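Local coordinates for protein uronate dehydrogenase (Agrobacterium tumefaciens, PDB 3RFX) that probably oxidises uronic acids such as galacturonate and glucuronate to their aldarolactones, using NAD as the electron acceptor, at residues Thr158-Pro170 with Ser177-Ile189. The protein carries 1 engineered substitution. Sequence-based numbering, arbitrary orientation.
With PO4 (phosphate ion), chain F.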
# COMPACT_ATOMS: atom_id res chain seq x y z
N THR A 158 24.12 2.59 -12.11
CA THR A 158 24.43 3.77 -11.30
C THR A 158 23.79 3.60 -9.92
O THR A 158 22.63 3.20 -9.82
CB THR A 158 23.82 5.06 -11.92
OG1 THR A 158 24.31 5.26 -13.26
CG2 THR A 158 24.11 6.30 -11.06
N ALA A 159 24.53 3.89 -8.86
CA ALA A 159 23.93 4.04 -7.54
C ALA A 159 23.57 5.51 -7.35
O ALA A 159 24.45 6.37 -7.40
CB ALA A 159 24.91 3.60 -6.45
N LEU A 160 22.29 5.81 -7.16
CA LEU A 160 21.84 7.19 -6.97
C LEU A 160 21.85 7.53 -5.49
O LEU A 160 20.87 7.29 -4.77
CB LEU A 160 20.44 7.37 -7.54
CG LEU A 160 20.27 6.96 -9.01
CD1 LEU A 160 18.80 7.01 -9.40
CD2 LEU A 160 21.12 7.86 -9.92
N VAL A 161 22.97 8.07 -5.01
CA VAL A 161 23.15 8.25 -3.58
C VAL A 161 22.67 9.64 -3.15
O VAL A 161 23.31 10.64 -3.46
CB VAL A 161 24.61 8.03 -3.16
CG1 VAL A 161 24.72 8.00 -1.64
CG2 VAL A 161 25.13 6.72 -3.76
N ARG A 162 21.54 9.67 -2.47
CA ARG A 162 20.98 10.92 -1.96
C ARG A 162 21.69 11.28 -0.67
O ARG A 162 21.27 10.90 0.43
CB ARG A 162 19.48 10.79 -1.76
CG ARG A 162 18.74 10.65 -3.09
CD ARG A 162 17.23 10.51 -2.91
NE ARG A 162 16.56 10.46 -4.20
CZ ARG A 162 15.27 10.16 -4.36
NH1 ARG A 162 14.52 9.86 -3.31
NH2 ARG A 162 14.74 10.15 -5.57
N ILE A 163 22.81 11.98 -0.80
CA ILE A 163 23.65 12.31 0.36
C ILE A 163 22.90 13.19 1.37
O ILE A 163 22.26 14.17 0.99
CB ILE A 163 24.95 12.99 -0.09
CG1 ILE A 163 25.75 12.04 -0.99
CG2 ILE A 163 25.80 13.40 1.11
CD1 ILE A 163 26.94 12.70 -1.67
N GLY A 164 22.97 12.82 2.65
CA GLY A 164 22.44 13.65 3.72
C GLY A 164 23.45 14.74 4.03
O GLY A 164 23.57 15.72 3.29
N SER A 165 24.21 14.56 5.11
CA SER A 165 25.25 15.50 5.50
C SER A 165 26.52 14.71 5.75
O SER A 165 26.67 14.08 6.79
CB SER A 165 24.83 16.24 6.79
OG SER A 165 23.59 16.90 6.60
N CYS A 166 27.43 14.71 4.79
CA CYS A 166 28.63 13.89 4.91
C CYS A 166 29.74 14.76 5.48
O CYS A 166 30.41 15.50 4.75
CB CYS A 166 29.04 13.30 3.54
SG CYS A 166 30.28 11.99 3.66
N THR A 167 29.92 14.68 6.80
CA THR A 167 30.83 15.55 7.52
C THR A 167 31.63 14.73 8.52
O THR A 167 31.30 13.58 8.78
CB THR A 167 30.05 16.62 8.32
OG1 THR A 167 29.18 15.96 9.25
CG2 THR A 167 29.23 17.49 7.39
N PRO A 168 32.70 15.31 9.08
CA PRO A 168 33.47 14.56 10.08
C PRO A 168 32.62 14.18 11.28
O PRO A 168 32.82 13.11 11.86
CB PRO A 168 34.57 15.54 10.48
CG PRO A 168 34.74 16.41 9.28
CD PRO A 168 33.36 16.58 8.71
N GLU A 169 31.68 15.04 11.66
CA GLU A 169 30.76 14.74 12.75
C GLU A 169 29.49 15.58 12.61
O GLU A 169 29.49 16.62 11.96
CB GLU A 169 31.43 14.99 14.11
CG GLU A 169 31.74 16.45 14.35
CD GLU A 169 32.45 16.70 15.69
OE1 GLU A 169 32.58 15.76 16.50
OE2 GLU A 169 32.87 17.85 15.92
N PRO A 170 28.39 15.13 13.23
CA PRO A 170 27.16 15.95 13.20
C PRO A 170 27.43 17.26 13.93
O PRO A 170 28.09 17.23 14.98
CB PRO A 170 26.16 15.12 14.03
CG PRO A 170 26.75 13.73 14.09
CD PRO A 170 28.23 13.90 14.02
N SER A 177 19.85 13.43 12.21
CA SER A 177 19.10 12.58 11.29
C SER A 177 19.84 12.36 9.98
O SER A 177 19.78 11.26 9.43
CB SER A 177 17.70 13.17 11.00
OG SER A 177 16.96 13.34 12.21
N THR A 178 20.52 13.39 9.48
CA THR A 178 21.07 13.36 8.12
C THR A 178 22.54 12.95 8.01
O THR A 178 23.04 12.74 6.89
CB THR A 178 20.92 14.71 7.40
OG1 THR A 178 21.67 15.71 8.10
CG2 THR A 178 19.45 15.14 7.31
N TRP A 179 23.24 12.84 9.13
CA TRP A 179 24.68 12.57 9.11
C TRP A 179 24.99 11.30 8.33
O TRP A 179 24.35 10.27 8.51
CB TRP A 179 25.22 12.41 10.53
CG TRP A 179 26.73 12.31 10.60
CD1 TRP A 179 27.64 13.11 9.96
CD2 TRP A 179 27.49 11.37 11.36
NE1 TRP A 179 28.92 12.72 10.28
CE2 TRP A 179 28.86 11.65 11.14
CE3 TRP A 179 27.16 10.30 12.21
CZ2 TRP A 179 29.88 10.92 11.74
CZ3 TRP A 179 28.17 9.58 12.80
CH2 TRP A 179 29.52 9.89 12.56
N PHE A 180 25.99 11.41 7.46
CA PHE A 180 26.51 10.28 6.68
C PHE A 180 28.01 10.29 6.94
O PHE A 180 28.72 11.14 6.41
CB PHE A 180 26.24 10.53 5.21
CG PHE A 180 26.40 9.31 4.32
CD1 PHE A 180 26.42 8.02 4.86
CD2 PHE A 180 26.50 9.46 2.95
CE1 PHE A 180 26.55 6.90 4.03
CE2 PHE A 180 26.62 8.35 2.11
CZ PHE A 180 26.64 7.08 2.65
N SER A 181 28.50 9.36 7.75
CA SER A 181 29.91 9.39 8.14
C SER A 181 30.82 9.06 6.95
O SER A 181 30.39 8.42 5.99
CB SER A 181 30.19 8.40 9.27
OG SER A 181 30.11 7.06 8.79
N HIS A 182 32.07 9.50 7.01
CA HIS A 182 33.04 9.13 5.98
C HIS A 182 33.15 7.62 5.86
O HIS A 182 33.11 7.08 4.75
CB HIS A 182 34.41 9.75 6.27
CG HIS A 182 34.43 11.24 6.16
ND1 HIS A 182 35.42 12.02 6.72
CD2 HIS A 182 33.57 12.10 5.55
CE1 HIS A 182 35.18 13.29 6.46
NE2 HIS A 182 34.06 13.37 5.75
N ASP A 183 33.28 6.94 7.00
CA ASP A 183 33.39 5.48 7.00
C ASP A 183 32.21 4.81 6.29
O ASP A 183 32.39 3.85 5.55
CB ASP A 183 33.46 4.93 8.43
CG ASP A 183 34.86 5.04 9.03
OD1 ASP A 183 35.80 5.44 8.32
OD2 ASP A 183 34.99 4.72 10.23
N ASP A 184 31.00 5.30 6.55
CA ASP A 184 29.81 4.67 5.96
C ASP A 184 29.66 4.96 4.47
O ASP A 184 29.17 4.13 3.71
CB ASP A 184 28.53 5.04 6.73
CG ASP A 184 28.43 4.33 8.07
OD1 ASP A 184 29.00 3.23 8.21
OD2 ASP A 184 27.75 4.85 8.98
N PHE A 185 30.11 6.14 4.02
CA PHE A 185 30.06 6.44 2.60
C PHE A 185 31.12 5.59 1.88
O PHE A 185 30.86 5.03 0.81
CB PHE A 185 30.28 7.94 2.34
CG PHE A 185 29.88 8.39 0.96
CD1 PHE A 185 29.36 7.49 0.03
CD2 PHE A 185 30.04 9.71 0.59
CE1 PHE A 185 29.01 7.91 -1.23
CE2 PHE A 185 29.68 10.13 -0.69
CZ PHE A 185 29.17 9.23 -1.60
N VAL A 186 32.29 5.45 2.49
CA VAL A 186 33.33 4.60 1.93
C VAL A 186 32.85 3.15 1.80
O VAL A 186 33.01 2.53 0.75
CB VAL A 186 34.63 4.67 2.73
CG1 VAL A 186 35.62 3.60 2.24
CG2 VAL A 186 35.23 6.07 2.60
N SER A 187 32.25 2.61 2.85
CA SER A 187 31.77 1.24 2.80
C SER A 187 30.64 1.08 1.78
O SER A 187 30.51 0.03 1.14
CB SER A 187 31.34 0.73 4.18
OG SER A 187 30.21 1.44 4.64
N LEU A 188 29.82 2.11 1.60
CA LEU A 188 28.76 2.05 0.59
C LEU A 188 29.38 1.95 -0.80
O LEU A 188 28.96 1.14 -1.64
CB LEU A 188 27.83 3.27 0.66
CG LEU A 188 26.85 3.38 -0.50
CD1 LEU A 188 25.89 2.19 -0.52
CD2 LEU A 188 26.08 4.71 -0.47
N ILE A 189 30.39 2.78 -1.05
CA ILE A 189 31.07 2.77 -2.34
C ILE A 189 31.70 1.39 -2.62
O ILE A 189 31.59 0.87 -3.73
CB ILE A 189 32.12 3.90 -2.45
CG1 ILE A 189 31.42 5.25 -2.56
CG2 ILE A 189 33.05 3.68 -3.64
CD1 ILE A 189 32.33 6.44 -2.35
P PO4 F . 38.65 10.76 7.59
O1 PO4 F . 37.30 10.95 8.23
O2 PO4 F . 39.52 9.92 8.49
O3 PO4 F . 38.49 10.06 6.26
O4 PO4 F . 39.29 12.11 7.36
O HOH W 1 33.40 16.05 4.81
O HOH W 2 32.80 11.14 9.17
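Ser165 and Trp179 pair their backbones in a single bridge, Ser165 N donating to Thr178 O (2.8 Å) and Ser165 O accepting from Phe180 N, while strand 158-163 runs nearly antiparallel to helix 182-189, their axes 11.8 Å apart. Beside the bridge the hydroxyls of Ser165 and Thr178 share a hydrogen bond, OG to OG1 2.7 Å. Trp179, its CG anti to the backbone N (chi1 -172°), lays its indole against the chain beyond Cys166. Pro170 CD sits over the five-membered ring in a CH-pi contact, 3.8 Å from the centroid, with Ser181 CB on the opposite face; at the edge NE1 donates to Thr167 O (2.9 Å), which lies close to the ring plane. Cys166 SG approaches the edges of both His182 and Phe185, 3.8 Å from Phe185 CD2. Water 1 links Cys166 O to His182 NE2, and His182 ND1 donates almost straight (171°) to a phosphate ion that Arg22 also binds. Further back, Ile163 CD1 meets the Phe185 ring and Val161 CG1 touches Leu188 CD2 tip to tip at 3.7 Å. A parallel strand next to the edge of the sheet, with helix 182-194 packed antiparallel against it, is characteristic of the Rossmann fold, which here carries bound NAD near Ile163.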